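Local coordinates for protein ofchtiv-allosamidin (Ostrinia furnacalis, PDB 6JMB) that probably hydrolyses chitin as a group IV insect chitinase of glycosyl hydrolase family 18, and is captured here with the inhibitor allosamidin, at residues S298-T303 and Y311-Y316. Sequence-based numbering, arbitrary orientation.
Sequences SWTVQT and YAFLDY
Thr300 and Phe313 form an antiparallel hydrogen-bonded pair, with Thr300 N donating to Phe313 O at 3.0 Å and Phe313 N returning a bond to Thr300 O. Gln302 and Tyr311 form a second such pair, in which Gln302 N reaches Tyr311 O at 2.9 Å. Val301 and Ala312 face each other between them as a non-hydrogen-bonded pair. Phe313 O has a second donor: a water that also donates to Ser298 O and accepts from Thr300 OG1. Another water links Tyr311 OH to Thr303 O.

Side chains then separate onto two faces. Thr300, Gln302, Tyr311 and Phe313 share one, which mixes rings with polar groups. Thr300 CB sits over the Phe313 ring, 3.8 Å from its centroid, as a CH-pi contact. Phe313 has CG between its backbone N and carbonyl carbon (chi1 55°), which brings the ring across to the neighbouring strand. Gln302 OE1 meets that ring at its edge, 3.6 Å from Phe313 CE2. The amide is turned 79° from the ring plane. Gln302 CB lies over the Tyr311 ring, while OE1 comes within 2.8 Å of Tyr311 OH.

Trp299 packs on the other side. Leu314 CD2 stands over its five-membered ring, 3.7 Å from the centroid, and the two side chains cross at about a right angle. Leu314 CD1 branches off to Ser298 CB at 3.7 Å. Ala312 CB touches Trp299 CE3. Trp299, Val301 and Ala312 pack on helix 286-295, and the indole also touches strand 317-320.

This surface hairpin follows TIM-barrel strand 243-256, consistent with the alpha+beta insertion domain of family 18 chitinases. Four backbone bonds fix its register, and the water shared by Phe313 O, Ser298 and Thr300 ties its end together.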
# COMPACT_ATOMS: atom_id res chain seq x y z
N SER A 298 5.23 -25.37 -16.07
CA SER A 298 5.11 -24.84 -17.42
C SER A 298 5.23 -23.32 -17.49
O SER A 298 5.46 -22.78 -18.58
CB SER A 298 3.81 -25.30 -18.08
OG SER A 298 3.79 -26.70 -18.23
N TRP A 299 5.05 -22.62 -16.37
CA TRP A 299 5.23 -21.18 -16.36
C TRP A 299 6.66 -20.82 -16.75
O TRP A 299 7.61 -21.52 -16.40
CB TRP A 299 4.96 -20.62 -14.96
CG TRP A 299 3.51 -20.60 -14.57
CD1 TRP A 299 2.82 -21.60 -13.95
CD2 TRP A 299 2.59 -19.51 -14.75
NE1 TRP A 299 1.51 -21.21 -13.74
CE2 TRP A 299 1.35 -19.93 -14.22
CE3 TRP A 299 2.69 -18.24 -15.31
CZ2 TRP A 299 0.22 -19.12 -14.23
CZ3 TRP A 299 1.56 -17.42 -15.31
CH2 TRP A 299 0.35 -17.87 -14.78
N THR A 300 6.81 -19.72 -17.48
CA THR A 300 8.11 -19.14 -17.76
C THR A 300 8.24 -17.90 -16.90
O THR A 300 7.39 -17.00 -16.98
CB THR A 300 8.24 -18.76 -19.24
OG1 THR A 300 8.10 -19.93 -20.05
CG2 THR A 300 9.60 -18.12 -19.50
N VAL A 301 9.28 -17.85 -16.07
CA VAL A 301 9.57 -16.68 -15.25
C VAL A 301 10.79 -15.99 -15.84
O VAL A 301 11.81 -16.63 -16.11
CB VAL A 301 9.82 -17.07 -13.78
CG1 VAL A 301 10.12 -15.82 -12.95
CG2 VAL A 301 8.62 -17.82 -13.23
N GLN A 302 10.66 -14.69 -16.07
CA GLN A 302 11.76 -13.89 -16.60
C GLN A 302 11.96 -12.66 -15.73
O GLN A 302 11.07 -12.23 -15.01
CB GLN A 302 11.52 -13.49 -18.07
CG GLN A 302 11.74 -14.65 -19.05
CD GLN A 302 11.38 -14.31 -20.48
OE1 GLN A 302 10.62 -13.37 -20.74
NE2 GLN A 302 11.91 -15.08 -21.42
N THR A 303 13.17 -12.13 -15.77
CA THR A 303 13.50 -10.89 -15.09
C THR A 303 13.55 -9.78 -16.14
O THR A 303 14.23 -9.92 -17.16
CB THR A 303 14.86 -11.00 -14.40
OG1 THR A 303 14.77 -11.94 -13.33
CG2 THR A 303 15.30 -9.64 -13.86
N TYR A 311 8.50 -11.23 -14.06
CA TYR A 311 7.16 -11.46 -14.59
C TYR A 311 7.11 -12.89 -15.07
O TYR A 311 8.14 -13.54 -15.26
CB TYR A 311 6.81 -10.46 -15.70
CG TYR A 311 7.72 -10.51 -16.91
CD1 TYR A 311 8.97 -9.91 -16.89
CD2 TYR A 311 7.32 -11.16 -18.07
CE1 TYR A 311 9.81 -9.96 -18.00
CE2 TYR A 311 8.15 -11.21 -19.18
CZ TYR A 311 9.39 -10.62 -19.13
OH TYR A 311 10.21 -10.67 -20.24
N ALA A 312 5.89 -13.40 -15.27
CA ALA A 312 5.71 -14.79 -15.63
C ALA A 312 4.60 -14.91 -16.65
O ALA A 312 3.65 -14.13 -16.66
CB ALA A 312 5.39 -15.65 -14.39
N PHE A 313 4.72 -15.91 -17.52
CA PHE A 313 3.66 -16.14 -18.50
C PHE A 313 3.46 -17.62 -18.74
O PHE A 313 4.37 -18.44 -18.56
CB PHE A 313 3.89 -15.39 -19.82
CG PHE A 313 5.21 -15.67 -20.47
CD1 PHE A 313 5.35 -16.75 -21.33
CD2 PHE A 313 6.30 -14.86 -20.22
CE1 PHE A 313 6.57 -17.01 -21.93
CE2 PHE A 313 7.52 -15.11 -20.83
CZ PHE A 313 7.65 -16.19 -21.68
N LEU A 314 2.23 -17.96 -19.12
CA LEU A 314 1.86 -19.33 -19.47
C LEU A 314 0.66 -19.20 -20.40
O LEU A 314 -0.43 -18.85 -19.94
CB LEU A 314 1.51 -20.12 -18.22
CG LEU A 314 1.01 -21.54 -18.45
CD1 LEU A 314 1.99 -22.33 -19.31
CD2 LEU A 314 0.78 -22.24 -17.12
N ASP A 315 0.87 -19.46 -21.68
CA ASP A 315 -0.17 -19.27 -22.69
C ASP A 315 -0.76 -17.87 -22.57
O ASP A 315 -0.02 -16.89 -22.68
CB ASP A 315 -1.23 -20.37 -22.59
CG ASP A 315 -0.67 -21.74 -22.88
OD1 ASP A 315 0.24 -21.84 -23.73
OD2 ASP A 315 -1.15 -22.73 -22.27
N TYR A 316 -2.07 -17.75 -22.32
CA TYR A 316 -2.67 -16.42 -22.27
C TYR A 316 -2.33 -15.64 -21.00
O TYR A 316 -2.51 -14.42 -20.97
CB TYR A 316 -4.19 -16.51 -22.45
CG TYR A 316 -4.59 -16.62 -23.91
CD1 TYR A 316 -4.70 -15.48 -24.68
CD2 TYR A 316 -4.83 -17.85 -24.50
CE1 TYR A 316 -5.05 -15.55 -26.01
CE2 TYR A 316 -5.18 -17.93 -25.84
CZ TYR A 316 -5.29 -16.77 -26.59
OH TYR A 316 -5.64 -16.82 -27.92
O HOH W 1 5.35 -20.61 -20.17
O HOH W 2 12.84 -10.07 -19.55